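Local coordinates for protein exodeoxyribonuclease (Neisseria meningitidis, PDB 2JC5) that probably cleaves DNA at apurinic or apyrimidinic sites during DNA repair, as a metal-dependent endonuclease of the AP/ExoA family, at residues 107-111 against 123-127; 200-205 against 215-221; 232-238 against 250-256. One frame throughout, in Å; residues are numbered along the deposited sequence.

How the interactions relate
Interactions 1 and 2 are buried and reach the same mixed sheet, one through strand 103-109 and the other through strand 217-225. Both touch the bound bicine, although their nearest atoms stay about 7 Å apart. Their chemistry differs: interaction 1 is apolar packing of a helix on a strand end, with a single lysine carrying charge to the ligand, whereas interaction 2 combines hydrogen bonds, several through Thr203 and aspartates, with an edge-to-face tryptophan pair. Interaction 3 is a partly buried hairpin at the edge of the other sheet, apolar around Ala236 and Val252, more polar around Ser235 and His237, with waters there and at the Lys232 end. It meets interaction 2 where Val238 and Leu250 pack against Gly201, Tyr202, Thr203 and Asp221.

Interaction 1: 107-111 against 123-127; sequences SLYLP and KYRFL. With BCN (bicine), chain C.
Phe126 packs against Leu108, Leu110 and Pro111 within a beta-alpha-beta unit, in which helix 117-139 makes the crossover from strand 103-109 to strand 143-147; segment 107-111 is the end of the first strand and the start of the loop after it. The apolar contacts centre on the phenyl ring. Pro111 CD lies over one face in a CH-pi contact, 3.7 Å from the centroid of the Phe126 ring and 20° off its normal. Leu108 CD1 instead comes to the ring edge, 3.7 Å from Phe126 CZ, while Leu110 CG approaches CD1 and CE1 of Phe126 obliquely. Beyond the ring, Leu110 crosses Leu127 at about a right angle, with Leu110 CD1 3.7 Å from Leu127 CD2. Phe89 adds an edge-to-face partner to Phe126 from outside.

The polar part belongs to Lys123. Its chain is fully extended, with CG anti to the backbone N (chi1 -179°), and runs past Pro111 O, an oxygen buried here without a polar partner and 3.2 Å from Lys123 CD. The ammonium group thus reaches the ligand pocket, where it pairs with Glu175, Asn151 O and Ser169 OG. A hydrogen bond also runs from Lys123 NZ to carboxylate oxygen O21 of bicine, at 2.9 Å.

Interaction 2: 200-205 against 215-221; sequences PGYTWW and DVGWRID. With BCN (bicine), chain C.
Trp204 turns the edge of its six-membered ring to the face of the Trp218 five-membered ring, an edge-to-face pair with planes at 71° and centroids 5.0 Å apart. Trp204 CE3 and CZ3 make the touch, and bicine C5 and C6 lie against the benzo part of Trp218. Ile220 CD1 reaches Trp204 obliquely near CB.

Backbone pairing sets these rings side by side. Trp218 O accepts from two successive amides: Trp204 N, nearly in line with the carbonyl, and Thr203 N, 39° above its plane. Trp218 N returns a bond to Trp204 O at 2.9 Å. Next to this pairing, Thr203 OG1 donates to the anti lone pair of Asp221 OD2 at 2.6 Å and accepts from Ile220 N. At the far end Trp205 NE1 bonds Asp215 OD1 at 2.9 Å, the oxygen lying near the indole plane, and the Tyr202 ring rests on Gly217.

Farther out, Asp246 accepts from Trp204 NE1, His247 bonds Asp221 OD2, and Asp158 and Asp190 pair with Arg219. Thr203 and Trp204 facing Trp218 form a classic beta bulge, set beside the predicted catalytic site of this DNase I-like fold.

Interaction 3: 232-238 against 250-256; sequences KAVSAHV and LVVEYDY
Ala236 and Val252 pair at the middle of an antiparallel beta hairpin formed by strands 233-238 and 250-254, Ala236 CB lying 3.8 Å from Val252 CG2. Ala233 and Tyr254 share this face, as do Val238 and Leu250 at the opposite end. Ala233 CB lies 4.0 Å from Tyr254 CD2, and Val252 CG1 sits over one face of the same ring. Helix 191-195 covers the alanines through Met191, Trp192 and Leu195, while Gln223 of strand 217-225 bonds the Tyr254 hydroxyl.

Five backbone bonds tie the strands together. His237 and Val251 form a reciprocal pair, and Glu253 N donates to Ser235 O along an almost straight path, with an angle of 177° at hydrogen. The register then slips by one residue between Ser235 and Ala233, a beta bulge: Glu253 O accepts from Val234 N, and Asp255 N bonds Lys232 O at 2.8 Å. Strand 233-238 is one of the two edge strands of its six-stranded sheet, and 250-254 continues the pairing to strand 2-8.

The other face is more polar. The His237 imidazole lies alongside Val251, whose CB is 3.8 Å from the ring centroid in a CH-pi contact over the face. With CG between the backbone N and the carbonyl carbon (chi1 67°), the ring leans over to Val251, its partner in the register.

Two waters complete the polar edge. At the Lys232 end, one accepts from Lys232 NZ and donates to Asp255 O, while Lys232 CD meets the edge of Tyr256. Over the face of Ser235 and His237, the second bonds Ser235 OG and lies in the imidazole plane, 2.8 Å from His237 ND1.

Interaction 1: 107-111 against 123-127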
loop_
_atom_site.group_PDB
_atom_site.type_symbol
_atom_site.label_atom_id
_atom_site.label_comp_id
_atom_site.label_asym_id
_atom_site.label_seq_id
_atom_site.Cartn_x
_atom_site.Cartn_y
_atom_site.Cartn_z
ATOM N N SER A 107 -6.048 -2.119 1.973
ATOM C CA SER A 107 -5.050 -2.265 0.927
ATOM C C SER A 107 -5.492 -1.377 -0.242
ATOM O O SER A 107 -6.598 -1.549 -0.759
ATOM C CB SER A 107 -4.932 -3.699 0.459
ATOM O OG SER A 107 -3.829 -3.766 -0.444
ATOM N N LEU A 108 -4.610 -0.447 -0.633
ATOM C CA LEU A 108 -4.887 0.598 -1.603
ATOM C C LEU A 108 -3.861 0.573 -2.716
ATOM O O LEU A 108 -2.675 0.538 -2.443
ATOM C CB LEU A 108 -4.788 1.963 -0.912
ATOM C CG LEU A 108 -4.869 3.200 -1.822
ATOM C CD1 LEU A 108 -6.257 3.397 -2.389
ATOM C CD2 LEU A 108 -4.424 4.464 -1.077
ATOM N N TYR A 109 -4.321 0.621 -3.963
ATOM C CA TYR A 109 -3.444 0.761 -5.112
ATOM C C TYR A 109 -3.881 2.010 -5.862
ATOM O O TYR A 109 -4.854 1.995 -6.629
ATOM C CB TYR A 109 -3.497 -0.466 -6.003
ATOM C CG TYR A 109 -2.553 -0.450 -7.182
ATOM C CD1 TYR A 109 -1.293 0.133 -7.106
ATOM C CD2 TYR A 109 -2.926 -1.016 -8.370
ATOM C CE1 TYR A 109 -0.447 0.128 -8.168
ATOM C CE2 TYR A 109 -2.088 -1.011 -9.450
ATOM C CZ TYR A 109 -0.848 -0.444 -9.352
ATOM O OH TYR A 109 -0.006 -0.445 -10.446
ATOM N N LEU A 110 -3.170 3.104 -5.599
ATOM C CA LEU A 110 -3.507 4.402 -6.180
ATOM C C LEU A 110 -3.049 4.440 -7.646
ATOM O O LEU A 110 -1.994 3.930 -7.958
ATOM C CB LEU A 110 -2.857 5.496 -5.343
ATOM C CG LEU A 110 -3.458 6.886 -5.371
ATOM C CD1 LEU A 110 -3.256 7.574 -4.015
ATOM C CD2 LEU A 110 -2.822 7.683 -6.505
ATOM N N PRO A 111 -3.870 4.969 -8.570
ATOM C CA PRO A 111 -3.480 4.970 -9.982
ATOM C C PRO A 111 -2.144 5.662 -10.245
ATOM O O PRO A 111 -1.838 6.685 -9.608
ATOM C CB PRO A 111 -4.609 5.775 -10.657
ATOM C CG PRO A 111 -5.759 5.651 -9.763
ATOM C CD PRO A 111 -5.191 5.594 -8.375
ATOM N N LYS A 123 -5.621 9.790 -12.056
ATOM C CA LYS A 123 -4.953 9.827 -10.782
ATOM C C LYS A 123 -5.432 11.024 -9.977
ATOM O O LYS A 123 -5.789 10.882 -8.815
ATOM C CB LYS A 123 -3.435 9.838 -10.978
ATOM C CG LYS A 123 -2.608 9.850 -9.706
ATOM C CD LYS A 123 -1.132 9.781 -10.051
ATOM C CE LYS A 123 -0.267 9.585 -8.844
ATOM N NZ LYS A 123 1.208 9.698 -9.136
ATOM N N TYR A 124 -5.473 12.205 -10.597
ATOM C CA TYR A 124 -5.971 13.379 -9.878
ATOM C C TYR A 124 -7.434 13.244 -9.476
ATOM O O TYR A 124 -7.793 13.646 -8.383
ATOM C CB TYR A 124 -5.774 14.665 -10.677
ATOM C CG TYR A 124 -4.362 15.219 -10.659
ATOM C CD1 TYR A 124 -3.662 15.349 -9.463
ATOM C CD2 TYR A 124 -3.757 15.676 -11.827
ATOM C CE1 TYR A 124 -2.392 15.898 -9.425
ATOM C CE2 TYR A 124 -2.481 16.239 -11.801
ATOM C CZ TYR A 124 -1.804 16.328 -10.591
ATOM O OH TYR A 124 -0.541 16.874 -10.549
ATOM N N ARG A 125 -8.283 12.686 -10.337
ATOM C CA ARG A 125 -9.664 12.441 -9.939
ATOM C C ARG A 125 -9.752 11.440 -8.770
ATOM O O ARG A 125 -10.583 11.582 -7.876
ATOM C CB ARG A 125 -10.495 11.999 -11.148
ATOM C CG ARG A 125 -10.686 13.129 -12.148
ATOM C CD ARG A 125 -11.781 12.845 -13.144
ATOM N NE ARG A 125 -11.412 11.787 -14.083
ATOM C CZ ARG A 125 -11.803 10.515 -14.014
ATOM N NH1 ARG A 125 -12.598 10.089 -13.037
ATOM N NH2 ARG A 125 -11.403 9.655 -14.944
ATOM N N PHE A 126 -8.880 10.434 -8.750
ATOM C CA PHE A 126 -8.835 9.517 -7.615
ATOM C C PHE A 126 -8.457 10.225 -6.310
ATOM O O PHE A 126 -9.078 10.029 -5.262
ATOM C CB PHE A 126 -7.842 8.408 -7.909
ATOM C CG PHE A 126 -7.869 7.290 -6.911
ATOM C CD1 PHE A 126 -7.263 7.410 -5.667
ATOM C CD2 PHE A 126 -8.513 6.114 -7.223
ATOM C CE1 PHE A 126 -7.316 6.372 -4.750
ATOM C CE2 PHE A 126 -8.553 5.059 -6.329
ATOM C CZ PHE A 126 -7.952 5.199 -5.083
ATOM N N LEU A 127 -7.438 11.074 -6.380
ATOM C CA LEU A 127 -7.051 11.846 -5.217
ATOM C C LEU A 127 -8.228 12.651 -4.668
ATOM O O LEU A 127 -8.430 12.723 -3.464
ATOM C CB LEU A 127 -5.884 12.792 -5.540
ATOM C CG LEU A 127 -4.521 12.235 -5.991
ATOM C CD1 LEU A 127 -3.433 13.325 -5.901
ATOM C CD2 LEU A 127 -4.133 10.976 -5.229
HETATM N N1 BCN C . 5.637 6.254 -10.783
HETATM C C1 BCN C . 4.440 6.916 -10.214
HETATM C C2 BCN C . 3.384 7.210 -11.252
HETATM O O21 BCN C . 2.279 7.678 -10.851
HETATM O O22 BCN C . 3.636 6.980 -12.446
HETATM C C3 BCN C . 5.766 4.845 -10.383
HETATM C C4 BCN C . 5.054 3.974 -11.400
HETATM O O4 BCN C . 5.485 4.236 -12.759
HETATM C C5 BCN C . 6.888 7.020 -10.445
HETATM C C6 BCN C . 7.937 6.852 -11.536
HETATM O O6 BCN C . 7.358 6.869 -12.842
#

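Interaction 2: 200-205 against 215-221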
loop_
_atom_site.group_PDB
_atom_site.type_symbol
_atom_site.label_atom_id
_atom_site.label_comp_id
_atom_site.label_asym_id
_atom_site.label_seq_id
_atom_site.Cartn_x
_atom_site.Cartn_y
_atom_site.Cartn_z
ATOM N N PRO A 200 15.675 7.614 4.437
ATOM C CA PRO A 200 14.859 7.710 3.223
ATOM C C PRO A 200 13.758 6.642 3.107
ATOM O O PRO A 200 12.593 6.976 2.844
ATOM C CB PRO A 200 15.892 7.602 2.106
ATOM C CG PRO A 200 17.108 8.259 2.696
ATOM C CD PRO A 200 17.113 7.762 4.129
ATOM N N GLY A 201 14.115 5.375 3.227
ATOM C CA GLY A 201 13.124 4.311 3.190
ATOM C C GLY A 201 12.493 4.036 1.844
ATOM O O GLY A 201 11.296 3.758 1.772
ATOM N N TYR A 202 13.274 4.107 0.767
ATOM C CA TYR A 202 12.732 3.820 -0.565
ATOM C C TYR A 202 12.094 2.433 -0.584
ATOM O O TYR A 202 12.588 1.499 0.036
ATOM C CB TYR A 202 13.804 3.854 -1.665
ATOM C CG TYR A 202 14.708 5.053 -1.722
ATOM C CD1 TYR A 202 14.275 6.321 -1.371
ATOM C CD2 TYR A 202 16.020 4.923 -2.173
ATOM C CE1 TYR A 202 15.128 7.433 -1.451
ATOM C CE2 TYR A 202 16.871 6.017 -2.249
ATOM C CZ TYR A 202 16.431 7.263 -1.877
ATOM O OH TYR A 202 17.306 8.315 -1.944
ATOM N N THR A 203 11.011 2.324 -1.348
ATOM C CA THR A 203 10.227 1.105 -1.487
ATOM C C THR A 203 10.033 0.660 -2.930
ATOM O O THR A 203 9.474 -0.409 -3.142
ATOM C CB THR A 203 8.823 1.263 -0.848
ATOM O OG1 THR A 203 8.087 2.294 -1.520
ATOM C CG2 THR A 203 8.933 1.581 0.639
ATOM N N TRP A 204 10.507 1.449 -3.905
ATOM C CA TRP A 204 10.362 1.111 -5.321
ATOM C C TRP A 204 11.569 1.539 -6.128
ATOM O O TRP A 204 12.126 2.615 -5.900
ATOM C CB TRP A 204 9.116 1.796 -5.900
ATOM C CG TRP A 204 8.924 1.515 -7.361
ATOM C CD1 TRP A 204 8.438 0.379 -7.927
ATOM C CD2 TRP A 204 9.218 2.404 -8.432
ATOM N NE1 TRP A 204 8.423 0.498 -9.294
ATOM C CE2 TRP A 204 8.887 1.740 -9.633
ATOM C CE3 TRP A 204 9.729 3.699 -8.496
ATOM C CZ2 TRP A 204 9.065 2.318 -10.884
ATOM C CZ3 TRP A 204 9.911 4.269 -9.742
ATOM C CH2 TRP A 204 9.576 3.572 -10.924
ATOM N N TRP A 205 11.956 0.686 -7.080
ATOM C CA TRP A 205 12.998 0.974 -8.062
ATOM C C TRP A 205 12.480 0.417 -9.372
ATOM O O TRP A 205 11.821 -0.623 -9.364
ATOM C CB TRP A 205 14.309 0.277 -7.701
ATOM C CG TRP A 205 14.807 0.568 -6.320
ATOM C CD1 TRP A 205 15.834 1.417 -5.976
ATOM C CD2 TRP A 205 14.302 0.035 -5.078
ATOM N NE1 TRP A 205 15.996 1.421 -4.612
ATOM C CE2 TRP A 205 15.073 0.590 -4.039
ATOM C CE3 TRP A 205 13.289 -0.875 -4.751
ATOM C CZ2 TRP A 205 14.845 0.288 -2.705
ATOM C CZ3 TRP A 205 13.071 -1.173 -3.434
ATOM C CH2 TRP A 205 13.851 -0.605 -2.425
ATOM N N ASP A 215 20.488 2.150 -6.510
ATOM C CA ASP A 215 19.562 2.697 -5.509
ATOM C C ASP A 215 18.831 3.945 -5.986
ATOM O O ASP A 215 18.694 4.921 -5.235
ATOM C CB ASP A 215 20.289 2.995 -4.190
ATOM C CG ASP A 215 19.351 3.020 -2.991
ATOM O OD1 ASP A 215 18.245 2.424 -3.061
ATOM O OD2 ASP A 215 19.730 3.623 -1.960
ATOM N N VAL A 216 18.337 3.894 -7.231
ATOM C CA VAL A 216 17.519 4.972 -7.797
ATOM C C VAL A 216 16.081 4.724 -7.355
ATOM O O VAL A 216 15.226 4.302 -8.122
ATOM C CB VAL A 216 17.655 5.047 -9.335
ATOM C CG1 VAL A 216 16.984 6.306 -9.852
ATOM C CG2 VAL A 216 19.135 5.046 -9.737
ATOM N N GLY A 217 15.849 4.942 -6.069
ATOM C CA GLY A 217 14.610 4.545 -5.446
ATOM C C GLY A 217 13.657 5.680 -5.155
ATOM O O GLY A 217 14.022 6.869 -5.164
ATOM N N TRP A 218 12.417 5.278 -4.882
ATOM C CA TRP A 218 11.379 6.179 -4.453
ATOM C C TRP A 218 10.642 5.537 -3.294
ATOM O O TRP A 218 10.397 4.330 -3.319
ATOM C CB TRP A 218 10.326 6.390 -5.546
ATOM C CG TRP A 218 10.761 6.946 -6.864
ATOM C CD1 TRP A 218 11.755 6.487 -7.690
ATOM C CD2 TRP A 218 10.109 8.005 -7.571
ATOM N NE1 TRP A 218 11.795 7.244 -8.837
ATOM C CE2 TRP A 218 10.787 8.170 -8.797
ATOM C CE3 TRP A 218 9.026 8.851 -7.272
ATOM C CZ2 TRP A 218 10.419 9.141 -9.723
ATOM C CZ3 TRP A 218 8.648 9.791 -8.200
ATOM C CH2 TRP A 218 9.349 9.944 -9.405
ATOM N N ARG A 219 10.238 6.338 -2.311
ATOM C CA ARG A 219 9.346 5.858 -1.262
ATOM C C ARG A 219 7.914 6.238 -1.654
ATOM O O ARG A 219 7.464 7.377 -1.451
ATOM C CB ARG A 219 9.705 6.448 0.099
ATOM C CG ARG A 219 8.892 5.818 1.224
ATOM C CD ARG A 219 9.360 6.298 2.552
ATOM N NE ARG A 219 8.992 7.683 2.787
ATOM C CZ ARG A 219 7.914 8.075 3.456
ATOM N NH1 ARG A 219 7.068 7.177 3.978
ATOM N NH2 ARG A 219 7.694 9.375 3.608
ATOM N N ILE A 220 7.221 5.292 -2.279
ATOM C CA ILE A 220 5.846 5.502 -2.737
ATOM C C ILE A 220 4.832 4.580 -2.049
ATOM O O ILE A 220 3.633 4.710 -2.298
ATOM C CB ILE A 220 5.734 5.424 -4.274
ATOM C CG1 ILE A 220 6.247 4.077 -4.794
ATOM C CG2 ILE A 220 6.469 6.604 -4.918
ATOM C CD1 ILE A 220 5.996 3.853 -6.303
ATOM N N ASP A 221 5.313 3.671 -1.198
ATOM C CA ASP A 221 4.469 2.781 -0.408
ATOM C C ASP A 221 4.446 3.310 1.009
ATOM O O ASP A 221 5.477 3.759 1.523
ATOM C CB ASP A 221 5.022 1.366 -0.455
ATOM C CG ASP A 221 5.039 0.805 -1.870
ATOM O OD1 ASP A 221 3.998 0.249 -2.309
ATOM O OD2 ASP A 221 6.082 0.912 -2.562
HETATM N N1 BCN C . 5.637 6.254 -10.783
HETATM C C1 BCN C . 4.440 6.916 -10.214
HETATM C C2 BCN C . 3.384 7.210 -11.252
HETATM O O21 BCN C . 2.279 7.678 -10.851
HETATM O O22 BCN C . 3.636 6.980 -12.446
HETATM C C3 BCN C . 5.766 4.845 -10.383
HETATM C C4 BCN C . 5.054 3.974 -11.400
HETATM O O4 BCN C . 5.485 4.236 -12.759
HETATM C C5 BCN C . 6.888 7.020 -10.445
HETATM C C6 BCN C . 7.937 6.852 -11.536
HETATM O O6 BCN C . 7.358 6.869 -12.842
#

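Interaction 3: 232-238 against 250-256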
loop_
_atom_site.group_PDB
_atom_site.type_symbol
_atom_site.label_atom_id
_atom_site.label_comp_id
_atom_site.label_asym_id
_atom_site.label_seq_id
_atom_site.Cartn_x
_atom_site.Cartn_y
_atom_site.Cartn_z
ATOM N N LYS A 232 1.386 3.666 18.978
ATOM C CA LYS A 232 1.670 2.288 19.350
ATOM C C LYS A 232 2.696 1.607 18.429
ATOM O O LYS A 232 3.146 0.502 18.710
ATOM C CB LYS A 232 0.360 1.488 19.409
ATOM C CG LYS A 232 -0.528 2.014 20.532
ATOM C CD LYS A 232 -1.802 1.268 20.761
ATOM C CE LYS A 232 -2.399 1.664 22.136
ATOM N NZ LYS A 232 -1.475 1.499 23.337
ATOM N N ALA A 233 3.069 2.261 17.332
ATOM C CA ALA A 233 4.084 1.726 16.420
ATOM C C ALA A 233 5.423 1.670 17.127
ATOM O O ALA A 233 5.876 2.679 17.656
ATOM C CB ALA A 233 4.201 2.600 15.168
ATOM N N VAL A 234 6.055 0.499 17.111
ATOM C CA VAL A 234 7.346 0.303 17.785
ATOM C C VAL A 234 8.561 0.193 16.853
ATOM O O VAL A 234 9.683 0.519 17.236
ATOM C CB VAL A 234 7.315 -0.893 18.758
ATOM C CG1 VAL A 234 6.350 -0.615 19.907
ATOM C CG2 VAL A 234 6.960 -2.179 18.055
ATOM N N SER A 235 8.344 -0.250 15.623
ATOM C CA SER A 235 9.420 -0.365 14.667
ATOM C C SER A 235 8.889 -0.605 13.276
ATOM O O SER A 235 7.730 -0.946 13.084
ATOM C CB SER A 235 10.366 -1.492 15.058
ATOM O OG SER A 235 9.748 -2.720 14.822
ATOM N N ALA A 236 9.758 -0.425 12.300
ATOM C CA ALA A 236 9.414 -0.724 10.914
ATOM C C ALA A 236 10.686 -1.046 10.155
ATOM O O ALA A 236 11.800 -0.694 10.586
ATOM C CB ALA A 236 8.674 0.441 10.272
ATOM N N HIS A 237 10.525 -1.727 9.028
ATOM C CA HIS A 237 11.622 -1.931 8.097
ATOM C C HIS A 237 11.111 -2.123 6.688
ATOM O O HIS A 237 9.955 -2.484 6.480
ATOM C CB HIS A 237 12.533 -3.096 8.517
ATOM C CG HIS A 237 11.895 -4.454 8.456
ATOM N ND1 HIS A 237 11.186 -4.990 9.512
ATOM C CD2 HIS A 237 11.906 -5.406 7.488
ATOM C CE1 HIS A 237 10.775 -6.207 9.186
ATOM N NE2 HIS A 237 11.186 -6.477 7.959
ATOM N N VAL A 238 11.986 -1.820 5.733
ATOM C CA VAL A 238 11.762 -2.157 4.332
ATOM C C VAL A 238 12.525 -3.441 4.069
ATOM O O VAL A 238 13.749 -3.470 4.174
ATOM C CB VAL A 238 12.208 -1.017 3.407
ATOM C CG1 VAL A 238 12.001 -1.389 1.941
ATOM C CG2 VAL A 238 11.444 0.275 3.752
ATOM N N LEU A 250 6.923 -3.236 2.972
ATOM C CA LEU A 250 6.998 -2.298 4.077
ATOM C C LEU A 250 6.348 -2.930 5.294
ATOM O O LEU A 250 5.166 -3.234 5.278
ATOM C CB LEU A 250 6.292 -0.994 3.698
ATOM C CG LEU A 250 6.107 0.056 4.789
ATOM C CD1 LEU A 250 7.465 0.555 5.331
ATOM C CD2 LEU A 250 5.232 1.180 4.267
ATOM N N VAL A 251 7.157 -3.171 6.332
ATOM C CA VAL A 251 6.714 -3.900 7.506
ATOM C C VAL A 251 6.672 -2.965 8.696
ATOM O O VAL A 251 7.660 -2.295 8.987
ATOM C CB VAL A 251 7.704 -5.039 7.815
ATOM C CG1 VAL A 251 7.222 -5.867 9.036
ATOM C CG2 VAL A 251 7.957 -5.913 6.575
ATOM N N VAL A 252 5.553 -2.938 9.411
ATOM C CA VAL A 252 5.443 -2.112 10.634
ATOM C C VAL A 252 4.901 -2.984 11.749
ATOM O O VAL A 252 3.985 -3.778 11.520
ATOM C CB VAL A 252 4.550 -0.875 10.449
ATOM C CG1 VAL A 252 4.563 0.007 11.711
ATOM C CG2 VAL A 252 5.013 -0.055 9.232
ATOM N N GLU A 253 5.482 -2.831 12.944
ATOM C CA GLU A 253 5.059 -3.555 14.135
ATOM C C GLU A 253 4.389 -2.591 15.093
ATOM O O GLU A 253 4.976 -1.566 15.434
ATOM C CB GLU A 253 6.278 -4.214 14.796
ATOM C CG GLU A 253 6.843 -5.311 13.931
ATOM C CD GLU A 253 8.079 -5.953 14.493
ATOM O OE1 GLU A 253 8.006 -6.495 15.618
ATOM O OE2 GLU A 253 9.114 -5.937 13.787
ATOM N N TYR A 254 3.169 -2.935 15.519
ATOM C CA TYR A 254 2.373 -2.114 16.416
ATOM C C TYR A 254 2.119 -2.856 17.723
ATOM O O TYR A 254 1.806 -4.034 17.726
ATOM C CB TYR A 254 1.014 -1.800 15.778
ATOM C CG TYR A 254 1.103 -1.069 14.456
ATOM C CD1 TYR A 254 1.189 -1.775 13.258
ATOM C CD2 TYR A 254 1.057 0.320 14.401
ATOM C CE1 TYR A 254 1.272 -1.111 12.045
ATOM C CE2 TYR A 254 1.131 0.989 13.202
ATOM C CZ TYR A 254 1.244 0.278 12.025
ATOM O OH TYR A 254 1.330 0.934 10.822
ATOM N N ASP A 255 2.261 -2.153 18.840
ATOM C CA ASP A 255 1.915 -2.716 20.147
ATOM C C ASP A 255 0.412 -2.581 20.322
ATOM O O ASP A 255 -0.065 -1.656 20.972
ATOM C CB ASP A 255 2.667 -1.979 21.241
ATOM C CG ASP A 255 2.378 -2.516 22.607
ATOM O OD1 ASP A 255 1.808 -3.617 22.681
ATOM O OD2 ASP A 255 2.734 -1.834 23.597
ATOM N N TYR A 256 -0.321 -3.510 19.710
ATOM C CA TYR A 256 -1.771 -3.409 19.551
ATOM C C TYR A 256 -2.397 -4.780 19.318
ATOM O O TYR A 256 -1.798 -5.653 18.694
ATOM C CB TYR A 256 -2.091 -2.500 18.376
ATOM C CG TYR A 256 -3.554 -2.246 18.137
ATOM C CD1 TYR A 256 -4.213 -1.189 18.746
ATOM C CD2 TYR A 256 -4.289 -3.075 17.304
ATOM C CE1 TYR A 256 -5.559 -0.952 18.517
ATOM C CE2 TYR A 256 -5.612 -2.835 17.066
ATOM C CZ TYR A 256 -6.253 -1.775 17.678
ATOM O OH TYR A 256 -7.598 -1.558 17.437
HETATM O O HOH W 1 -1.103 -1.049 23.432
HETATM O O HOH W 2 10.657 -3.889 12.062
#